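Side-chain contacts in amino acid ABC transporter, periplasmic amino acid-binding protein (Brucella ovis, PDB 4Z9N), which probably serves as the periplasmic receptor of an ABC transporter for amino acids or small peptides, and holds glutathione in the cleft between its two lobes: residues A171-D174 against A180-T183; G113-S118 against G190-L195; I135-Q138 against T143-N146. One frame throughout, in Å; residues are numbered along the deposited sequence. Where two conformers were deposited one is given.

Interaction 1. Residues A171-D174 against A180-T183; sequences AAYD and AYTT. With GSH (glutathione), chain U.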
ATOM      1  N   ALA D 171     -29.496  -5.809 -17.949  1.00 28.54           N
ATOM      2  CA  ALA D 171     -30.607  -6.253 -18.788  1.00 30.38           C
ATOM      3  C   ALA D 171     -30.305  -6.015 -20.266  1.00 30.99           C
ATOM      4  O   ALA D 171     -30.628  -6.849 -21.117  1.00 32.80           O
ATOM      5  CB  ALA D 171     -31.898  -5.558 -18.384  1.00 30.17           C
ATOM      6  N   ALA D 172     -29.673  -4.884 -20.565  1.00 27.97           N
ATOM      7  CA  ALA D 172     -29.361  -4.517 -21.944  1.00 29.85           C
ATOM      8  C   ALA D 172     -28.305  -5.437 -22.551  1.00 30.25           C
ATOM      9  O   ALA D 172     -28.338  -5.732 -23.750  1.00 28.82           O
ATOM     10  CB  ALA D 172     -28.898  -3.085 -22.004  1.00 26.89           C
ATOM     11  N   TYR D 173     -27.360  -5.873 -21.721  1.00 26.60           N
ATOM     12  CA  TYR D 173     -26.341  -6.823 -22.149  1.00 26.37           C
ATOM     13  C   TYR D 173     -26.943  -8.211 -22.377  1.00 27.86           C
ATOM     14  O   TYR D 173     -26.708  -8.837 -23.411  1.00 28.71           O
ATOM     15  CB  TYR D 173     -25.213  -6.910 -21.116  1.00 25.09           C
ATOM     16  CG  TYR D 173     -24.234  -8.038 -21.371  1.00 25.73           C
ATOM     17  CD1 TYR D 173     -23.401  -8.025 -22.484  1.00 24.87           C
ATOM     18  CD2 TYR D 173     -24.139  -9.109 -20.490  1.00 25.38           C
ATOM     19  CE1 TYR D 173     -22.511  -9.060 -22.719  1.00 25.01           C
ATOM     20  CE2 TYR D 173     -23.248 -10.135 -20.710  1.00 25.50           C
ATOM     21  CZ  TYR D 173     -22.438 -10.112 -21.821  1.00 26.55           C
ATOM     22  OH  TYR D 173     -21.561 -11.154 -22.036  1.00 25.61           O
ATOM     23  N   ASP D 174     -27.707  -8.685 -21.400  1.00 28.46           N
ATOM     24  CA  ASP D 174     -28.238 -10.044 -21.452  1.00 30.62           C
ATOM     25  C   ASP D 174     -29.236 -10.202 -22.592  1.00 31.38           C
ATOM     26  O   ASP D 174     -29.314 -11.261 -23.227  1.00 32.50           O
ATOM     27  CB  ASP D 174     -28.896 -10.410 -20.119  1.00 33.71           C
ATOM     28  CG  ASP D 174     -28.863 -11.901 -19.852  1.00 35.58           C
ATOM     29  OD1 ASP D 174     -28.150 -12.604 -20.600  1.00 35.75           O
ATOM     30  OD2 ASP D 174     -29.516 -12.360 -18.890  1.00 32.73           O
ATOM     31  N   ALA D 180     -21.214  -6.449 -25.625  1.00 23.96           N
ATOM     32  CA  ALA D 180     -20.240  -6.738 -24.578  1.00 22.96           C
ATOM     33  C   ALA D 180     -20.530  -5.899 -23.339  1.00 23.01           C
ATOM     34  O   ALA D 180     -21.288  -4.924 -23.391  1.00 22.06           O
ATOM     35  CB  ALA D 180     -18.821  -6.482 -25.076  1.00 22.28           C
ATOM     36  N   TYR D 181     -19.927  -6.313 -22.233  1.00 21.95           N
ATOM     37  CA  TYR D 181     -20.083  -5.675 -20.933  1.00 21.47           C
ATOM     38  C   TYR D 181     -18.679  -5.330 -20.451  1.00 19.90           C
ATOM     39  O   TYR D 181     -17.775  -6.169 -20.551  1.00 19.41           O
ATOM     40  CB  TYR D 181     -20.778  -6.637 -19.956  1.00 22.84           C
ATOM     41  CG  TYR D 181     -21.386  -6.025 -18.705  1.00 20.93           C
ATOM     42  CD1 TYR D 181     -20.589  -5.408 -17.742  1.00 19.81           C
ATOM     43  CD2 TYR D 181     -22.755  -6.116 -18.466  1.00 25.50           C
ATOM     44  CE1 TYR D 181     -21.162  -4.861 -16.586  1.00 21.91           C
ATOM     45  CE2 TYR D 181     -23.331  -5.581 -17.322  1.00 21.80           C
ATOM     46  CZ  TYR D 181     -22.530  -4.959 -16.385  1.00 20.69           C
ATOM     47  OH  TYR D 181     -23.111  -4.428 -15.249  1.00 22.35           O
ATOM     48  N   THR D 182     -18.464  -4.123 -19.934  1.00 18.55           N
ATOM     49  CA  THR D 182     -17.167  -3.850 -19.339  1.00 17.51           C
ATOM     50  C   THR D 182     -17.315  -3.351 -17.905  1.00 23.16           C
ATOM     51  O   THR D 182     -18.205  -2.548 -17.591  1.00 17.05           O
ATOM     52  CB  THR D 182     -16.324  -2.824 -20.168  1.00 16.97           C
ATOM     53  OG1 THR D 182     -15.001  -2.746 -19.621  1.00 17.00           O
ATOM     54  CG2 THR D 182     -16.947  -1.414 -20.155  1.00 17.06           C
ATOM     55  N   THR D 183     -16.455  -3.878 -17.040  1.00 18.23           N
ATOM     56  CA  THR D 183     -16.295  -3.402 -15.669  1.00 16.81           C
ATOM     57  C   THR D 183     -15.081  -4.121 -15.077  1.00 16.03           C
ATOM     58  O   THR D 183     -14.322  -4.768 -15.809  1.00 16.00           O
ATOM     59  CB  THR D 183     -17.568  -3.636 -14.789  1.00 16.49           C
ATOM     60  OG1 THR D 183     -17.332  -3.119 -13.471  1.00 18.14           O
ATOM     61  CG2 THR D 183     -17.922  -5.100 -14.686  1.00 19.56           C
TER
HETATM   62  N1  GSH U 401     -14.125   0.247  -9.657  1.00 12.03           N
HETATM   63  CA1 GSH U 401     -14.803   1.117 -10.619  1.00 10.27           C
HETATM   64  C1  GSH U 401     -14.884   2.522 -10.027  1.00 12.10           C
HETATM   65  O11 GSH U 401     -15.300   3.469 -10.751  1.00 15.66           O
HETATM   66  O12 GSH U 401     -14.550   2.741  -8.829  1.00 11.89           O
HETATM   67  CB1 GSH U 401     -16.233   0.641 -10.922  1.00  9.38           C
HETATM   68  CG1 GSH U 401     -17.042   0.626  -9.610  1.00 10.87           C
HETATM   69  CD1 GSH U 401     -18.513   0.405  -9.943  1.00 16.59           C
HETATM   70  OE1 GSH U 401     -19.358   1.169  -9.593  1.00 17.25           O
HETATM   71  N2  GSH U 401     -18.865  -0.776 -10.694  1.00 15.97           N
HETATM   72  CA2 GSH U 401     -20.264  -0.970 -11.031  1.00 18.95           C
HETATM   73  C2  GSH U 401     -21.144  -1.128  -9.783  1.00 16.60           C
HETATM   74  O2  GSH U 401     -20.724  -1.417  -8.708  1.00 16.80           O
HETATM   75  CB2 GSH U 401     -20.418  -2.115 -12.038  1.00 18.47           C
HETATM   76  SG2 GSH U 401     -20.073  -3.735 -11.298  1.00 23.59           S
HETATM   77  N3  GSH U 401     -22.556  -0.854  -9.953  1.00 16.84           N
HETATM   78  CA3 GSH U 401     -23.448  -0.971  -8.831  1.00 20.58           C
HETATM   79  C3  GSH U 401     -24.260   0.320  -8.723  1.00 19.23           C
HETATM   80  O31 GSH U 401     -25.264   0.338  -7.964  1.00 23.49           O
HETATM   81  O32 GSH U 401     -23.922   1.357  -9.372  1.00 19.53           O

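Interaction 2. Residues G113-S118 against G190-L195; sequences GFMINS and GVRLAL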
ATOM      1  N   GLY D 113     -11.923  -5.387 -17.437  1.00 13.17           N
ATOM      2  CA  GLY D 113     -11.994  -6.364 -18.505  1.00 15.59           C
ATOM      3  C   GLY D 113     -13.290  -6.267 -19.287  1.00 16.23           C
ATOM      4  O   GLY D 113     -14.104  -5.355 -19.062  1.00 16.25           O
ATOM      5  N   PHE D 114     -13.459  -7.193 -20.225  1.00 17.77           N
ATOM      6  CA  PHE D 114     -14.621  -7.252 -21.113  1.00 17.94           C
ATOM      7  C   PHE D 114     -15.246  -8.639 -21.107  1.00 17.92           C
ATOM      8  O   PHE D 114     -14.537  -9.639 -21.080  1.00 19.76           O
ATOM      9  CB  PHE D 114     -14.228  -6.892 -22.549  1.00 17.28           C
ATOM     10  CG  PHE D 114     -13.733  -5.497 -22.702  1.00 17.73           C
ATOM     11  CD1 PHE D 114     -12.385  -5.203 -22.510  1.00 18.70           C
ATOM     12  CD2 PHE D 114     -14.616  -4.472 -23.003  1.00 18.12           C
ATOM     13  CE1 PHE D 114     -11.926  -3.913 -22.639  1.00 18.03           C
ATOM     14  CE2 PHE D 114     -14.167  -3.168 -23.133  1.00 18.96           C
ATOM     15  CZ  PHE D 114     -12.817  -2.891 -22.950  1.00 18.92           C
ATOM     16  N   MET D 115     -16.572  -8.694 -21.149  1.00 18.46           N
ATOM     17  CA  MET D 115     -17.287  -9.973 -21.187  1.00 19.86           C
ATOM     18  C   MET D 115     -18.217 -10.025 -22.395  1.00 20.96           C
ATOM     19  O   MET D 115     -18.857  -9.020 -22.726  1.00 21.88           O
ATOM     20  CB  MET D 115     -18.071 -10.176 -19.893  1.00 22.18           C
ATOM     21  CG  MET D 115     -18.763 -11.534 -19.772  1.00 22.65           C
ATOM     22  SD  MET D 115     -19.343 -11.822 -18.080  1.00 21.69           S
ATOM     23  CE  MET D 115     -20.637 -10.588 -17.946  1.00 20.71           C
ATOM     24  N   ILE D 116     -18.281 -11.187 -23.047  1.00 22.46           N
ATOM     25  CA  ILE D 116     -19.181 -11.401 -24.177  1.00 26.26           C
ATOM     26  C   ILE D 116     -19.959 -12.690 -23.998  1.00 29.87           C
ATOM     27  O   ILE D 116     -19.569 -13.567 -23.225  1.00 25.69           O
ATOM     28  CB  ILE D 116     -18.430 -11.457 -25.522  1.00 26.33           C
ATOM     29  CG1 ILE D 116     -17.389 -12.584 -25.496  1.00 30.21           C
ATOM     30  CG2 ILE D 116     -17.798 -10.116 -25.860  1.00 23.07           C
ATOM     31  CD1 ILE D 116     -16.942 -13.050 -26.853  1.00 33.36           C
ATOM     32  N   ASN D 117     -21.051 -12.808 -24.740  1.00 26.62           N
ATOM     33  CA  ASN D 117     -21.746 -14.077 -24.858  1.00 28.54           C
ATOM     34  C   ASN D 117     -21.092 -14.825 -26.003  1.00 29.87           C
ATOM     35  O   ASN D 117     -21.271 -14.462 -27.165  1.00 34.16           O
ATOM     36  CB  ASN D 117     -23.241 -13.868 -25.105  1.00 33.51           C
ATOM     37  CG  ASN D 117     -24.011 -15.174 -25.125  1.00 31.50           C
ATOM     38  OD1 ASN D 117     -23.580 -16.148 -25.737  1.00 35.13           O
ATOM     39  ND2 ASN D 117     -25.134 -15.212 -24.420  1.00 33.54           N
ATOM     40  N   SER D 118     -20.341 -15.874 -25.673  1.00 30.53           N
ATOM     41  CA  SER D 118     -19.574 -16.611 -26.674  1.00 39.31           C
ATOM     42  C   SER D 118     -20.476 -17.423 -27.595  1.00 39.53           C
ATOM     43  O   SER D 118     -20.046 -17.862 -28.665  1.00 38.06           O
ATOM     44  CB  SER D 118     -18.550 -17.528 -25.999  1.00 40.55           C
ATOM     45  OG  SER D 118     -19.186 -18.491 -25.181  1.00 45.58           O
ATOM     46  N   GLY D 190     -19.322 -11.548 -10.884  1.00 21.91           N
ATOM     47  CA  GLY D 190     -20.553 -11.379 -10.129  1.00 22.65           C
ATOM     48  C   GLY D 190     -21.760 -11.097 -11.005  1.00 23.34           C
ATOM     49  O   GLY D 190     -22.843 -11.664 -10.802  1.00 24.63           O
ATOM     50  N   VAL D 191     -21.579 -10.214 -11.980  1.00 22.57           N
ATOM     51  CA  VAL D 191     -22.626  -9.924 -12.946  1.00 23.23           C
ATOM     52  C   VAL D 191     -23.033 -11.185 -13.690  1.00 27.13           C
ATOM     53  O   VAL D 191     -24.229 -11.477 -13.848  1.00 25.76           O
ATOM     54  CB  VAL D 191     -22.181  -8.846 -13.939  1.00 22.24           C
ATOM     55  CG1 VAL D 191     -23.147  -8.794 -15.119  1.00 23.10           C
ATOM     56  CG2 VAL D 191     -22.096  -7.494 -13.242  1.00 22.68           C
ATOM     57  N   ARG D 192     -22.039 -11.938 -14.154  1.00 24.40           N
ATOM     58  CA  ARG D 192     -22.305 -13.147 -14.936  1.00 25.72           C
ATOM     59  C   ARG D 192     -23.252 -14.110 -14.203  1.00 27.91           C
ATOM     60  O   ARG D 192     -24.155 -14.694 -14.810  1.00 28.56           O
ATOM     61  CB  ARG D 192     -20.988 -13.853 -15.285  1.00 25.44           C
ATOM     62  CG  ARG D 192     -21.167 -15.148 -16.064  1.00 26.93           C
ATOM     63  CD  ARG D 192     -19.855 -15.645 -16.672  1.00 31.23           C
ATOM     64  NE  ARG D 192     -18.829 -15.922 -15.669  1.00 26.08           N
ATOM     65  CZ  ARG D 192     -17.584 -16.286 -15.962  1.00 30.02           C
ATOM     66  NH1 ARG D 192     -17.210 -16.406 -17.231  1.00 26.12           N
ATOM     67  NH2 ARG D 192     -16.707 -16.506 -14.992  1.00 34.10           N
ATOM     68  N   LEU D 193     -23.073 -14.243 -12.892  1.00 30.03           N
ATOM     69  CA  LEU D 193     -23.907 -15.152 -12.104  1.00 35.22           C
ATOM     70  C   LEU D 193     -25.365 -14.703 -12.015  1.00 37.61           C
ATOM     71  O   LEU D 193     -26.229 -15.468 -11.578  1.00 30.91           O
ATOM     72  CB  LEU D 193     -23.332 -15.310 -10.699  1.00 34.72           C
ATOM     73  CG  LEU D 193     -22.076 -16.178 -10.607  1.00 33.27           C
ATOM     74  CD1 LEU D 193     -21.497 -16.111  -9.211  1.00 32.20           C
ATOM     75  CD2 LEU D 193     -22.378 -17.627 -10.990  1.00 32.77           C
ATOM     76  N   ALA D 194     -25.645 -13.477 -12.440  1.00 28.56           N
ATOM     77  CA  ALA D 194     -27.003 -12.940 -12.339  1.00 31.71           C
ATOM     78  C   ALA D 194     -27.731 -13.010 -13.671  1.00 33.76           C
ATOM     79  O   ALA D 194     -28.901 -12.642 -13.771  1.00 37.99           O
ATOM     80  CB  ALA D 194     -26.966 -11.496 -11.829  1.00 30.92           C
ATOM     81  N   LEU D 195     -27.036 -13.487 -14.696  1.00 34.14           N
ATOM     82  CA  LEU D 195     -27.577 -13.491 -16.048  1.00 35.58           C
ATOM     83  C   LEU D 195     -28.398 -14.759 -16.271  1.00 37.66           C
ATOM     84  O   LEU D 195     -28.316 -15.706 -15.488  1.00 33.40           O
ATOM     85  CB  LEU D 195     -26.450 -13.382 -17.072  1.00 29.73           C
ATOM     86  CG  LEU D 195     -25.575 -12.131 -16.903  1.00 27.87           C
ATOM     87  CD1 LEU D 195     -24.597 -12.004 -18.042  1.00 27.19           C
ATOM     88  CD2 LEU D 195     -26.452 -10.881 -16.819  1.00 27.66           C
TER

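Interaction 3. Residues I135-Q138 against T143-N146; sequences ICVQ and TELN. With GSH (glutathione), chain U.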
ATOM      1  N   ILE D 135     -20.929  -1.653 -26.322  1.00 18.85           N
ATOM      2  CA  ILE D 135     -20.451  -2.120 -25.027  1.00 18.06           C
ATOM      3  C   ILE D 135     -21.092  -1.341 -23.890  1.00 23.10           C
ATOM      4  O   ILE D 135     -20.960  -0.113 -23.807  1.00 19.11           O
ATOM      5  CB  ILE D 135     -18.926  -2.043 -24.955  1.00 18.81           C
ATOM      6  CG1 ILE D 135     -18.316  -2.758 -26.170  1.00 22.02           C
ATOM      7  CG2 ILE D 135     -18.427  -2.672 -23.645  1.00 16.59           C
ATOM      8  CD1 ILE D 135     -16.816  -2.836 -26.144  1.00 22.78           C
ATOM      9  N   CYS D 136     -21.753  -2.053 -22.982  0.89 17.69           N
ATOM     10  CA  CYS D 136     -22.423  -1.356 -21.900  0.89 17.33           C
ATOM     11  C   CYS D 136     -21.439  -1.037 -20.797  0.89 16.17           C
ATOM     12  O   CYS D 136     -20.495  -1.780 -20.515  0.89 15.81           O
ATOM     13  CB  CYS D 136     -23.604  -2.144 -21.344  0.89 24.73           C
ATOM     14  SG  CYS D 136     -23.167  -3.610 -20.490  0.89 27.71           S
ATOM     15  N   VAL D 137     -21.674   0.107 -20.183  1.00 15.71           N
ATOM     16  CA  VAL D 137     -20.793   0.590 -19.119  1.00 16.54           C
ATOM     17  C   VAL D 137     -21.615   1.537 -18.244  1.00 17.48           C
ATOM     18  O   VAL D 137     -22.557   2.163 -18.728  1.00 15.99           O
ATOM     19  CB  VAL D 137     -19.537   1.289 -19.695  1.00 14.86           C
ATOM     20  CG1 VAL D 137     -19.913   2.601 -20.382  1.00 17.07           C
ATOM     21  CG2 VAL D 137     -18.502   1.551 -18.589  1.00 13.73           C
ATOM     22  N   GLN D 138     -21.264   1.644 -16.965  1.00 18.35           N
ATOM     23  CA  GLN D 138     -21.954   2.600 -16.097  1.00 18.43           C
ATOM     24  C   GLN D 138     -21.304   3.970 -16.049  1.00 15.73           C
ATOM     25  O   GLN D 138     -20.086   4.092 -16.054  1.00 14.32           O
ATOM     26  CB  GLN D 138     -22.060   2.062 -14.681  1.00 17.32           C
ATOM     27  CG  GLN D 138     -23.331   1.313 -14.453  1.00 19.50           C
ATOM     28  CD  GLN D 138     -23.447   0.857 -13.030  1.00 22.88           C
ATOM     29  OE1 GLN D 138     -23.144  -0.283 -12.724  1.00 20.40           O
ATOM     30  NE2 GLN D 138     -23.866   1.754 -12.143  1.00 21.88           N
ATOM     31  N   THR D 143     -14.234   2.951 -15.212  1.00 15.83           N
ATOM     32  CA  THR D 143     -14.504   2.041 -16.317  1.00 14.48           C
ATOM     33  C   THR D 143     -14.808   2.766 -17.616  1.00 14.28           C
ATOM     34  O   THR D 143     -14.243   2.451 -18.665  1.00 13.45           O
ATOM     35  CB  THR D 143     -15.695   1.141 -15.959  1.00 13.95           C
ATOM     36  OG1 THR D 143     -15.529   0.698 -14.607  1.00 12.49           O
ATOM     37  CG2 THR D 143     -15.764  -0.084 -16.867  1.00 13.90           C
ATOM     38  N   GLU D 144     -15.701   3.746 -17.539  1.00 14.38           N
ATOM     39  CA  GLU D 144     -16.136   4.466 -18.729  1.00 15.29           C
ATOM     40  C   GLU D 144     -14.964   5.224 -19.370  1.00 17.59           C
ATOM     41  O   GLU D 144     -14.821   5.242 -20.591  1.00 17.32           O
ATOM     42  CB  GLU D 144     -17.275   5.431 -18.372  1.00 18.09           C
ATOM     43  CG  GLU D 144     -17.763   6.250 -19.551  1.00 27.42           C
ATOM     44  CD  GLU D 144     -18.759   7.337 -19.158  1.00 36.60           C
ATOM     45  OE1 GLU D 144     -18.724   7.812 -18.002  1.00 37.28           O
ATOM     46  OE2 GLU D 144     -19.562   7.734 -20.026  1.00 44.68           O
ATOM     47  N   LEU D 145     -14.119   5.837 -18.538  1.00 13.35           N
ATOM     48  CA  LEU D 145     -12.983   6.600 -19.057  1.00 13.09           C
ATOM     49  C   LEU D 145     -11.918   5.678 -19.648  1.00 16.31           C
ATOM     50  O   LEU D 145     -11.347   5.974 -20.701  1.00 13.95           O
ATOM     51  CB  LEU D 145     -12.364   7.469 -17.950  1.00 14.40           C
ATOM     52  CG  LEU D 145     -13.354   8.390 -17.215  1.00 21.18           C
ATOM     53  CD1 LEU D 145     -12.673   9.191 -16.105  1.00 20.25           C
ATOM     54  CD2 LEU D 145     -14.048   9.324 -18.209  1.00 24.69           C
ATOM     55  N   ASN D 146     -11.627   4.576 -18.957  1.00 11.47           N
ATOM     56  CA  ASN D 146     -10.594   3.654 -19.439  1.00 13.51           C
ATOM     57  C   ASN D 146     -10.987   3.036 -20.778  1.00 14.09           C
ATOM     58  O   ASN D 146     -10.117   2.797 -21.619  1.00 15.78           O
ATOM     59  CB  ASN D 146     -10.329   2.518 -18.460  1.00 14.21           C
ATOM     60  CG  ASN D 146      -9.781   2.990 -17.129  1.00 18.66           C
ATOM     61  OD1 ASN D 146      -9.068   3.984 -17.048  1.00 17.50           O
ATOM     62  ND2 ASN D 146     -10.121   2.265 -16.069  1.00 18.81           N
TER
HETATM   63  N1  GSH U 401     -14.125   0.247  -9.657  1.00 12.03           N
HETATM   64  CA1 GSH U 401     -14.803   1.117 -10.619  1.00 10.27           C
HETATM   65  C1  GSH U 401     -14.884   2.522 -10.027  1.00 12.10           C
HETATM   66  O11 GSH U 401     -15.300   3.469 -10.751  1.00 15.66           O
HETATM   67  O12 GSH U 401     -14.550   2.741  -8.829  1.00 11.89           O
HETATM   68  CB1 GSH U 401     -16.233   0.641 -10.922  1.00  9.38           C
HETATM   69  CG1 GSH U 401     -17.042   0.626  -9.610  1.00 10.87           C
HETATM   70  CD1 GSH U 401     -18.513   0.405  -9.943  1.00 16.59           C
HETATM   71  OE1 GSH U 401     -19.358   1.169  -9.593  1.00 17.25           O
HETATM   72  N2  GSH U 401     -18.865  -0.776 -10.694  1.00 15.97           N
HETATM   73  CA2 GSH U 401     -20.264  -0.970 -11.031  1.00 18.95           C
HETATM   74  C2  GSH U 401     -21.144  -1.128  -9.783  1.00 16.60           C
HETATM   75  O2  GSH U 401     -20.724  -1.417  -8.708  1.00 16.80           O
HETATM   76  CB2 GSH U 401     -20.418  -2.115 -12.038  1.00 18.47           C
HETATM   77  SG2 GSH U 401     -20.073  -3.735 -11.298  1.00 23.59           S
HETATM   78  N3  GSH U 401     -22.556  -0.854  -9.953  1.00 16.84           N
HETATM   79  CA3 GSH U 401     -23.448  -0.971  -8.831  1.00 20.58           C
HETATM   80  C3  GSH U 401     -24.260   0.320  -8.723  1.00 19.23           C
HETATM   81  O31 GSH U 401     -25.264   0.338  -7.964  1.00 23.49           O
HETATM   82  O32 GSH U 401     -23.922   1.357  -9.372  1.00 19.53           O

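Interaction 1. Residues A171-D174 against A180-T183
Tyr173 and Tyr181 form a T-shaped aromatic pair inside a beta-alpha-beta unit, at the joint between the end of helix 166-174 and strand 180-182. The two planes stand at 85° to each other, and the ring centroids are 5.6 Å apart. Tyr181 turns its edge toward the face of Tyr173, displaced from the ring centre. The atom that does sit over that centre is the Tyr181 methylene: CB of Tyr181 is 3.9 Å from the centroid of the Tyr173 ring and only 10° off its normal, a good CH-pi geometry. In return, Tyr181 CD2 lies 3.7 Å from Tyr173 CB, which lies near the plane of the Tyr181 ring at its edge. Each tyrosine thus meets both the ring and the methylene of the other. Farther along the Tyr173 ring, Tyr173 CD1 comes within 3.7 Å of Ala180 C, and CE1 of Tyr173 is equally near Ala180 CA, so this ring also touches the backbone of Ala180. With CG anti to the backbone N (chi1 170°), the Tyr173 ring is carried off the helix to the strand. Hydrogen bonds from Tyr173 OH to His201 ND1 and from Tyr181 OH to Asn170 OD1 hold the far ends of the rings in position, while the mutual packing opposes their turning. At the other end of 180-183, Thr183 OG1 approaches CB2 of glutathione to 3.5 Å. Helix 166-174 connects the parallel strands 159-163 and 180-182, with strand 134-138 lying between them, as in the crossovers of the lobes of periplasmic binding proteins.

Interaction 2. Residues G113-S118 against G190-L195
Val191 is the first residue of 190-195 to reach Met115, and it does so with a single methyl: Val191 CG1 lies 4.2 Å from Met115 CE. That is an ordinary methyl-to-methyl contact, and the two side chains pass at a slant. Val191 also touches Tyr181 and Asn170. Arg192 comes next and makes the tighter approach, through the aliphatic base of its chain. Met115 SD is 3.8 Å from Arg192 CB and 4.1 Å from Arg192 CD, so the thioether rests on methylene carbons and does not meet the guanidinium. Arg192 leaves the helix extended and then bends at chi3 (60°), and its charged end finds partners elsewhere: NH1 is hydrogen-bonded to His201 O, while the guanidinium makes a cation-pi contact with Tyr189. The geometry is that of a helix packed on a sheet in the second lobe of a family 3 solute-binding protein, where strand 101-117 lies beside strands 180-182 and 201-203. The nearest CA atoms of the two segments, those of Met115 and Arg192, are 8.6 Å apart, and the long Met115 side chain bridges that gap. Its chain runs out with CG anti to the backbone N (chi1 -175°), stays extended at chi2 and turns only at the sulfur. From Arg192 a type I beta turn reverses the chain, with Leu195 N bonded to Arg192 O at 3.1 Å. The turn brings Leu195 back toward the strand, and its CD1 methyl meets the same Met115 CE at 4.2 Å, beside Tyr173 and His201.

Interaction 3. Residues I135-Q138 against T143-N146
Gln138 is the unusual member of this contact: its backbone oxygen meets helix 142-153 while its side-chain amide clasps glutathione through two bonds. Its neighbour Val137 packs its side chain on the helix, and one methyl does most of the apolar work. Val137 CG2 touches Thr143 CG2 at 3.6 Å, and the two branched side chains run antiparallel past one another. The same valine methyl lies 3.7 Å from the backbone N of Glu144. Beside it, Glu144 CB is 3.9 Å from the carbonyl oxygen of Gln138, so this acidic residue enters the contact through its methylene. Thr141 OG1, hydrogen-bonded to both Gln138 O and Glu144 N, fixes the short connection between strand and helix. A chi1 of 68° sets Val137 CG1 between the backbone N and the carbonyl carbon, and this leaves CG2 anti to the N, facing the helix. On the ligand side, Gln138 uses both ends of its amide. OE1 of Gln138 accepts from N3 of glutathione at 2.9 Å, with an N-H...O angle of 164°. Gln138 NE2 donates to glutathione O32, a carboxylate oxygen, at 2.8 Å, with an angle of 169°. Two nearly straight bonds of opposite sense fix the rotation of the amide. Thr143 OG1 only approaches the ligand, lying 3.8 Å from its CB1. Strand 134-138, helix 142-153 and strand 159-163 form a beta-alpha-beta unit: strand 134-138 lies parallel between 159-163 and 180-182, and Ile135 and Val137 on it pack against Met147 of the helix.

How the interactions relate
All three contacts are largely buried, lie in the same lobe and pack a helix or the turn after it on one mixed sheet. Strand 180-182 in interaction 1 is the middle element: it pairs antiparallel with strand 101-117 of interaction 2 and parallel with strand 134-138 of interaction 3. Interaction 1 is aromatic, and interaction 2 is a thioether and methyl cluster that includes the carbon part of an arginine; interaction 3 is apolar across its segments, methyl against methyl and backbone, with strong polar bonds to glutathione. Interactions 1 and 3 both reach the ligand, interaction 1 by packing alone. The helix of interaction 3 also meets the second subunit, through Leu145 and Asn146.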